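Local coordinates for protein urea carboxylase (Thermus thermophilus, PDB 3OPF) that probably binds ATP and acts as a hydrolase, and is built from carboxyltransferase-type domains of the cyclophilin-like clan, at residues A271-F276 with R331-V336; F405-S410 with P428-G433. One frame throughout, in Å; residues are numbered along the deposited sequence.

In the fold
The two contacts lie in series along the carboxyltransferase part of the chain, with centres about 36 Å apart and nearest atoms about 20 Å apart, and they share no helix or strand. Contact 1 is core: two neighbouring antiparallel strands of a five-stranded sheet, every touching residue buried. It joins regular backbone hydrogen bonds to a buried carboxylate network and, on the other face, apolar packing. Contact 2 is more peripheral and only partly buried. There the last turn of helix 402-408 rests against the loop that follows strand 422-426, mainly through aliphatic side chains and proline rings, with a backbone carbonyl and a serine hydroxyl touching carbon and no hydrogen bond between the two segments.

Contact 1 (A271-F276 with R331-V336); sequences APLLEF and RGYLAV
Two donors grip Glu275 OE2: Tyr333 OH, at 2.8 Å on the anti side, tilted out of the carboxylate plane, and the backbone N of Leu253. Glu275 and Tyr333 stand on adjacent antiparallel strands of a five-stranded sheet, 273-277 and 331-336, as a non-hydrogen-bonded pair. With its CG anti to the backbone N (chi1 176°), Glu275 runs alongside the tyrosine ring, CG 3.5 Å from Tyr333 CE2. Arg331 NH1 comes to the other oxygen, OE1, from above the carboxylate plane in a long 3.3 Å salt bridge; Arg420 is a second cationic partner, while Arg331 NE turns to Gly481 O. A glutamine here would probably leave both arginines without this countercharge. Tyr333 OH also accepts a hydrogen bond from Asp254 N, just before helix 255-264, which covers this face.

On the opposite face Phe276 lies flat over Gly332, whose CA is 4.2 Å from the ring centroid, a CH-pi contact; glycine suits because a CB would collide with Phe276 CE1. Leu334 CB, 4.1 Å from Phe276 CE2, continues this apolar side, and Leu334 exchanges two backbone bonds with Leu274. Beyond, a water accepts a hydrogen bond from Val336 N, 3.0 Å from its O, and hydrogen-bonds to Pro272 O.

Contact 2 (F405-S410 with P428-G433); sequences FRALCS and PEVPGG
The methyl group of Ala407 presses against the extended stretch from Glu429 to Pro431, its CB 3.4 Å from Glu429 O and 3.9 Å from Val430 CG2. Here the last turn of helix 402-408 meets the loop joining strands 422-426 and 434-435, in the carboxyltransferase (cyclophilin-like clan) part of the chain, where the contact is only partly buried. Alanine suits this place, since its small side chain lets the helix come close to the loop backbone: the CA atoms of Ala407 and Val430 are 5.5 Å apart.

The tight part centres on Val430. Its CG2, anti to the carbonyl carbon, touches both Ala407 CB and Leu408 CD2, the latter at 3.8 Å. Leu408 starts out away from the loop, but with CG anti to the carbonyl carbon (chi1 -71°) CD2 swings back toward it, and the leucine and valine side chains cross at about a right angle. Beyond the pair, Leu408 packs on Leu394 and Ala470 of the sheet and Val430 on Phe413, which makes this the buried side, and branched aliphatic residues fit it well.

Toward solvent the packing thins. Pro431 reaches Ala407 CB only with its CD, at 4.2 Å, and the Glu429 side chain heads away from the helix. At the other end of the loop segment, Pro428 CG lies 3.5 Å from Ser410 OG, a van der Waals touch. That hydroxyl is occupied within its own segment: it folds back to donate to Ala407 O at 2.6 Å, on a lone pair in the carbonyl plane, and Ser410 N shares the same acceptor. A carbonyl at the helix end is thus satisfied locally. No hydrogen bond or salt bridge joins the two segments, so the contact probably depends mainly on close fit and apolar burial.

Contact 1 (A271-F276 with R331-V336)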
ATOM      1  N   ALA A 271     -12.152 -14.436  -2.066  1.00 35.24           N
ATOM      2  CA  ALA A 271     -11.342 -15.657  -2.121  1.00 32.69           C
ATOM      3  C   ALA A 271     -10.131 -15.367  -3.012  1.00 31.00           C
ATOM      4  O   ALA A 271     -10.257 -14.620  -3.979  1.00 30.43           O
ATOM      5  CB  ALA A 271     -12.143 -16.816  -2.676  1.00 31.80           C
ATOM      6  N   PRO A 272      -8.954 -15.930  -2.685  1.00 29.78           N
ATOM      7  CA  PRO A 272      -7.772 -15.592  -3.491  1.00 27.94           C
ATOM      8  C   PRO A 272      -7.913 -15.980  -4.973  1.00 27.93           C
ATOM      9  O   PRO A 272      -8.358 -17.078  -5.282  1.00 28.50           O
ATOM     10  CB  PRO A 272      -6.644 -16.381  -2.818  1.00 28.38           C
ATOM     11  CG  PRO A 272      -7.127 -16.644  -1.422  1.00 29.21           C
ATOM     12  CD  PRO A 272      -8.613 -16.806  -1.549  1.00 31.74           C
ATOM     13  N   LEU A 273      -7.554 -15.055  -5.861  1.00 26.68           N
ATOM     14  CA  LEU A 273      -7.619 -15.256  -7.303  1.00 27.65           C
ATOM     15  C   LEU A 273      -6.449 -14.525  -7.965  1.00 27.17           C
ATOM     16  O   LEU A 273      -5.714 -13.770  -7.301  1.00 27.09           O
ATOM     17  CB  LEU A 273      -8.975 -14.787  -7.866  1.00 27.15           C
ATOM     18  CG  LEU A 273      -9.400 -13.318  -7.728  1.00 30.38           C
ATOM     19  CD1 LEU A 273      -8.334 -12.382  -8.237  1.00 36.37           C
ATOM     20  CD2 LEU A 273     -10.715 -13.085  -8.490  1.00 32.99           C
ATOM     21  N   LEU A 274      -6.280 -14.763  -9.261  1.00 26.31           N
ATOM     22  CA  LEU A 274      -5.179 -14.183 -10.026  0.50 26.19           C
ATOM     23  C   LEU A 274      -5.577 -12.852 -10.658  1.00 26.77           C
ATOM     24  O   LEU A 274      -6.599 -12.766 -11.335  1.00 28.14           O
ATOM     25  CB  LEU A 274      -4.739 -15.163 -11.113  0.50 25.80           C
ATOM     26  CG  LEU A 274      -3.384 -14.902 -11.766  0.50 27.56           C
ATOM     27  CD1 LEU A 274      -2.301 -14.816 -10.710  0.50 26.09           C
ATOM     28  CD2 LEU A 274      -3.067 -15.985 -12.795  0.50 22.47           C
ATOM     29  N   GLU A 275      -4.764 -11.824 -10.430  1.00 26.09           N
ATOM     30  CA  GLU A 275      -4.870 -10.560 -11.164  1.00 26.91           C
ATOM     31  C   GLU A 275      -3.690 -10.481 -12.134  1.00 26.56           C
ATOM     32  O   GLU A 275      -2.556 -10.794 -11.759  1.00 27.00           O
ATOM     33  CB  GLU A 275      -4.838  -9.362 -10.216  1.00 24.92           C
ATOM     34  CG  GLU A 275      -4.848  -8.014 -10.929  1.00 28.46           C
ATOM     35  CD  GLU A 275      -4.592  -6.854  -9.995  1.00 28.11           C
ATOM     36  OE1 GLU A 275      -3.437  -6.387  -9.952  1.00 29.57           O
ATOM     37  OE2 GLU A 275      -5.537  -6.406  -9.304  1.00 30.54           O
ATOM     38  N   PHE A 276      -3.960 -10.067 -13.369  1.00 27.17           N
ATOM     39  CA  PHE A 276      -2.912  -9.825 -14.372  1.00 28.09           C
ATOM     40  C   PHE A 276      -3.216  -8.585 -15.191  1.00 27.66           C
ATOM     41  O   PHE A 276      -4.373  -8.174 -15.296  1.00 27.25           O
ATOM     42  CB  PHE A 276      -2.731 -11.036 -15.295  1.00 27.79           C
ATOM     43  CG  PHE A 276      -4.012 -11.577 -15.848  1.00 30.14           C
ATOM     44  CD1 PHE A 276      -4.497 -11.149 -17.077  1.00 33.16           C
ATOM     45  CD2 PHE A 276      -4.745 -12.522 -15.132  1.00 32.37           C
ATOM     46  CE1 PHE A 276      -5.682 -11.654 -17.589  1.00 32.62           C
ATOM     47  CE2 PHE A 276      -5.932 -13.027 -15.634  1.00 33.98           C
ATOM     48  CZ  PHE A 276      -6.404 -12.592 -16.860  1.00 34.70           C
ATOM     49  N   ARG A 331      -6.546  -4.800 -17.211  1.00 29.77           N
ATOM     50  CA  ARG A 331      -6.432  -5.635 -16.020  1.00 28.95           C
ATOM     51  C   ARG A 331      -7.557  -6.666 -15.934  1.00 27.63           C
ATOM     52  O   ARG A 331      -8.748  -6.316 -15.883  1.00 27.16           O
ATOM     53  CB  ARG A 331      -6.418  -4.744 -14.773  1.00 29.39           C
ATOM     54  CG  ARG A 331      -5.871  -5.405 -13.515  1.00 31.35           C
ATOM     55  CD  ARG A 331      -5.683  -4.375 -12.387  1.00 30.93           C
ATOM     56  NE  ARG A 331      -4.875  -3.258 -12.859  1.00 33.59           N
ATOM     57  CZ  ARG A 331      -3.546  -3.217 -12.847  1.00 35.65           C
ATOM     58  NH1 ARG A 331      -2.833  -4.210 -12.324  1.00 31.00           N
ATOM     59  NH2 ARG A 331      -2.925  -2.159 -13.351  1.00 34.74           N
ATOM     60  N   GLY A 332      -7.158  -7.932 -15.902  1.00 26.84           N
ATOM     61  CA  GLY A 332      -8.084  -9.058 -15.838  1.00 28.08           C
ATOM     62  C   GLY A 332      -7.908  -9.893 -14.582  1.00 28.50           C
ATOM     63  O   GLY A 332      -6.900  -9.773 -13.880  1.00 28.84           O
ATOM     64  N   TYR A 333      -8.901 -10.745 -14.324  1.00 28.11           N
ATOM     65  CA  TYR A 333      -8.973 -11.587 -13.130  1.00 27.30           C
ATOM     66  C   TYR A 333      -9.380 -13.019 -13.502  1.00 28.14           C
ATOM     67  O   TYR A 333     -10.330 -13.223 -14.259  1.00 29.24           O
ATOM     68  CB  TYR A 333      -9.960 -10.982 -12.139  1.00 25.48           C
ATOM     69  CG  TYR A 333      -9.489  -9.639 -11.628  1.00 26.27           C
ATOM     70  CD1 TYR A 333      -9.866  -8.461 -12.255  1.00 29.80           C
ATOM     71  CD2 TYR A 333      -8.633  -9.552 -10.535  1.00 26.95           C
ATOM     72  CE1 TYR A 333      -9.410  -7.226 -11.801  1.00 27.75           C
ATOM     73  CE2 TYR A 333      -8.187  -8.326 -10.065  1.00 25.21           C
ATOM     74  CZ  TYR A 333      -8.569  -7.165 -10.701  1.00 28.57           C
ATOM     75  OH  TYR A 333      -8.103  -5.959 -10.220  1.00 22.37           O
ATOM     76  N   LEU A 334      -8.621 -13.991 -13.013  1.00 27.88           N
ATOM     77  CA  LEU A 334      -8.949 -15.403 -13.168  1.00 27.00           C
ATOM     78  C   LEU A 334      -9.256 -15.991 -11.790  1.00 27.43           C
ATOM     79  O   LEU A 334      -8.377 -16.047 -10.919  1.00 25.91           O
ATOM     80  CB  LEU A 334      -7.797 -16.154 -13.824  1.00 27.88           C
ATOM     81  CG  LEU A 334      -8.045 -17.633 -14.136  1.00 27.67           C
ATOM     82  CD1 LEU A 334      -9.085 -17.777 -15.237  1.00 26.85           C
ATOM     83  CD2 LEU A 334      -6.751 -18.309 -14.529  1.00 28.17           C
ATOM     84  N   ALA A 335     -10.508 -16.394 -11.585  1.00 27.20           N
ATOM     85  CA  ALA A 335     -10.911 -17.112 -10.371  1.00 28.45           C
ATOM     86  C   ALA A 335     -11.055 -18.601 -10.678  1.00 28.46           C
ATOM     87  O   ALA A 335     -11.332 -18.972 -11.817  1.00 30.09           O
ATOM     88  CB  ALA A 335     -12.219 -16.558  -9.842  1.00 26.43           C
ATOM     89  N   VAL A 336     -10.859 -19.448  -9.673  1.00 29.22           N
ATOM     90  CA  VAL A 336     -11.149 -20.879  -9.802  1.00 29.15           C
ATOM     91  C   VAL A 336     -12.078 -21.358  -8.691  1.00 28.28           C
ATOM     92  O   VAL A 336     -11.984 -20.901  -7.547  1.00 29.15           O
ATOM     93  CB  VAL A 336      -9.859 -21.745  -9.862  1.00 29.70           C
ATOM     94  CG1 VAL A 336      -9.044 -21.366 -11.080  1.00 32.54           C
ATOM     95  CG2 VAL A 336      -9.035 -21.612  -8.582  1.00 29.55           C
TER
HETATM   96  O   HOH W   1     -10.554 -17.835  -7.132  1.00 20.37           O

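Contact 2 (F405-S410 with P428-G433)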
ATOM      1  N   PHE A 405      -8.968  22.590  -6.850  1.00 42.16           N
ATOM      2  CA  PHE A 405     -10.200  21.939  -7.300  1.00 43.52           C
ATOM      3  C   PHE A 405     -10.631  22.461  -8.670  1.00 44.14           C
ATOM      4  O   PHE A 405     -10.978  21.681  -9.554  1.00 43.91           O
ATOM      5  CB  PHE A 405     -11.320  22.154  -6.274  1.00 46.24           C
ATOM      6  CG  PHE A 405     -12.105  20.916  -5.968  1.00 45.49           C
ATOM      7  CD1 PHE A 405     -13.438  20.810  -6.334  1.00 48.68           C
ATOM      8  CD2 PHE A 405     -11.508  19.859  -5.303  1.00 42.49           C
ATOM      9  CE1 PHE A 405     -14.156  19.664  -6.041  1.00 50.68           C
ATOM     10  CE2 PHE A 405     -12.219  18.716  -5.012  1.00 45.70           C
ATOM     11  CZ  PHE A 405     -13.544  18.616  -5.381  1.00 44.63           C
ATOM     12  N   ARG A 406     -10.600  23.781  -8.834  1.00 45.23           N
ATOM     13  CA  ARG A 406     -10.888  24.416 -10.120  1.00 46.24           C
ATOM     14  C   ARG A 406      -9.917  23.968 -11.208  1.00 45.05           C
ATOM     15  O   ARG A 406     -10.331  23.675 -12.330  1.00 45.00           O
ATOM     16  CB  ARG A 406     -10.860  25.948  -9.999  1.00 48.58           C
ATOM     17  CG  ARG A 406     -12.220  26.569  -9.744  1.00 53.33           C
ATOM     18  CD  ARG A 406     -12.181  28.100  -9.795  1.00 60.23           C
ATOM     19  NE  ARG A 406     -11.737  28.685  -8.526  1.00 66.44           N
ATOM     20  CZ  ARG A 406     -10.490  29.068  -8.236  1.00 69.45           C
ATOM     21  NH1 ARG A 406     -10.227  29.582  -7.040  1.00 68.26           N
ATOM     22  NH2 ARG A 406      -9.501  28.947  -9.120  1.00 72.18           N
ATOM     23  N   ALA A 407      -8.630  23.923 -10.874  1.00 43.10           N
ATOM     24  CA  ALA A 407      -7.611  23.496 -11.828  1.00 42.36           C
ATOM     25  C   ALA A 407      -7.871  22.059 -12.282  1.00 40.70           C
ATOM     26  O   ALA A 407      -7.872  21.778 -13.480  1.00 40.63           O
ATOM     27  CB  ALA A 407      -6.224  23.622 -11.215  1.00 43.72           C
ATOM     28  N   LEU A 408      -8.126  21.164 -11.327  1.00 39.37           N
ATOM     29  CA  LEU A 408      -8.431  19.756 -11.637  1.00 37.93           C
ATOM     30  C   LEU A 408      -9.645  19.592 -12.571  1.00 38.43           C
ATOM     31  O   LEU A 408      -9.641  18.727 -13.455  1.00 35.62           O
ATOM     32  CB  LEU A 408      -8.637  18.947 -10.348  1.00 36.06           C
ATOM     33  CG  LEU A 408      -7.377  18.691  -9.510  1.00 35.25           C
ATOM     34  CD1 LEU A 408      -7.740  18.191  -8.116  1.00 31.19           C
ATOM     35  CD2 LEU A 408      -6.434  17.708 -10.192  1.00 32.09           C
ATOM     36  N   CYS A 409     -10.666  20.433 -12.400  1.00 40.18           N
ATOM     37  CA  CYS A 409     -11.870  20.368 -13.241  1.00 41.22           C
ATOM     38  C   CYS A 409     -11.820  21.303 -14.460  1.00 42.65           C
ATOM     39  O   CYS A 409     -12.833  21.480 -15.148  1.00 44.68           O
ATOM     40  CB  CYS A 409     -13.116  20.682 -12.399  1.00 42.33           C
ATOM     41  SG  CYS A 409     -13.408  19.551 -11.008  1.00 45.82           S
ATOM     42  N   SER A 410     -10.658  21.891 -14.740  1.00 41.89           N
ATOM     43  CA  SER A 410     -10.555  22.956 -15.753  1.00 42.75           C
ATOM     44  C   SER A 410     -10.426  22.444 -17.189  1.00 42.71           C
ATOM     45  O   SER A 410     -10.764  23.155 -18.131  1.00 42.02           O
ATOM     46  CB  SER A 410      -9.385  23.897 -15.439  1.00 43.53           C
ATOM     47  OG  SER A 410      -8.126  23.271 -15.637  1.00 42.23           O
ATOM     48  N   PRO A 428      -3.466  20.440 -16.993  1.00 37.18           N
ATOM     49  CA  PRO A 428      -3.329  21.783 -16.426  1.00 39.88           C
ATOM     50  C   PRO A 428      -2.571  21.783 -15.101  1.00 39.80           C
ATOM     51  O   PRO A 428      -2.676  20.832 -14.314  1.00 38.14           O
ATOM     52  CB  PRO A 428      -4.780  22.227 -16.213  1.00 41.37           C
ATOM     53  CG  PRO A 428      -5.562  21.447 -17.191  1.00 39.93           C
ATOM     54  CD  PRO A 428      -4.862  20.126 -17.334  1.00 36.81           C
ATOM     55  N   GLU A 429      -1.805  22.840 -14.866  1.00 41.34           N
ATOM     56  CA  GLU A 429      -1.075  22.998 -13.616  1.00 43.08           C
ATOM     57  C   GLU A 429      -2.059  23.004 -12.450  1.00 41.68           C
ATOM     58  O   GLU A 429      -3.101  23.664 -12.517  1.00 41.40           O
ATOM     59  CB  GLU A 429      -0.274  24.302 -13.627  1.00 45.86           C
ATOM     60  CG  GLU A 429       0.678  24.468 -12.444  1.00 53.09           C
ATOM     61  CD  GLU A 429       1.504  25.741 -12.524  1.00 60.51           C
ATOM     62  OE1 GLU A 429       1.278  26.559 -13.445  1.00 66.26           O
ATOM     63  OE2 GLU A 429       2.384  25.929 -11.658  1.00 68.12           O
ATOM     64  N   VAL A 430      -1.735  22.254 -11.400  1.00 38.25           N
ATOM     65  CA  VAL A 430      -2.552  22.231 -10.186  1.00 37.87           C
ATOM     66  C   VAL A 430      -1.665  22.581  -8.991  1.00 38.27           C
ATOM     67  O   VAL A 430      -0.649  21.921  -8.775  1.00 38.87           O
ATOM     68  CB  VAL A 430      -3.200  20.845  -9.963  1.00 35.89           C
ATOM     69  CG1 VAL A 430      -4.073  20.856  -8.711  1.00 34.50           C
ATOM     70  CG2 VAL A 430      -4.012  20.430 -11.180  1.00 35.90           C
ATOM     71  N   PRO A 431      -2.031  23.630  -8.226  1.00 38.51           N
ATOM     72  CA  PRO A 431      -1.239  23.981  -7.043  1.00 39.28           C
ATOM     73  C   PRO A 431      -1.238  22.879  -5.985  1.00 38.10           C
ATOM     74  O   PRO A 431      -2.269  22.248  -5.742  1.00 37.58           O
ATOM     75  CB  PRO A 431      -1.912  25.255  -6.504  1.00 42.05           C
ATOM     76  CG  PRO A 431      -3.201  25.386  -7.222  1.00 43.38           C
ATOM     77  CD  PRO A 431      -3.123  24.588  -8.477  1.00 39.82           C
ATOM     78  N   GLY A 432      -0.075  22.647  -5.386  1.00 37.57           N
ATOM     79  CA  GLY A 432       0.098  21.586  -4.407  1.00 36.90           C
ATOM     80  C   GLY A 432       0.752  22.106  -3.148  1.00 36.73           C
ATOM     81  O   GLY A 432       0.780  23.313  -2.900  1.00 36.53           O
ATOM     82  N   GLY A 433       1.295  21.190  -2.357  1.00 35.03           N
ATOM     83  CA  GLY A 433       1.912  21.549  -1.088  1.00 34.62           C
ATOM     84  C   GLY A 433       2.625  20.369  -0.458  1.00 33.17           C
ATOM     85  O   GLY A 433       2.532  19.241  -0.947  1.00 30.64           O
TER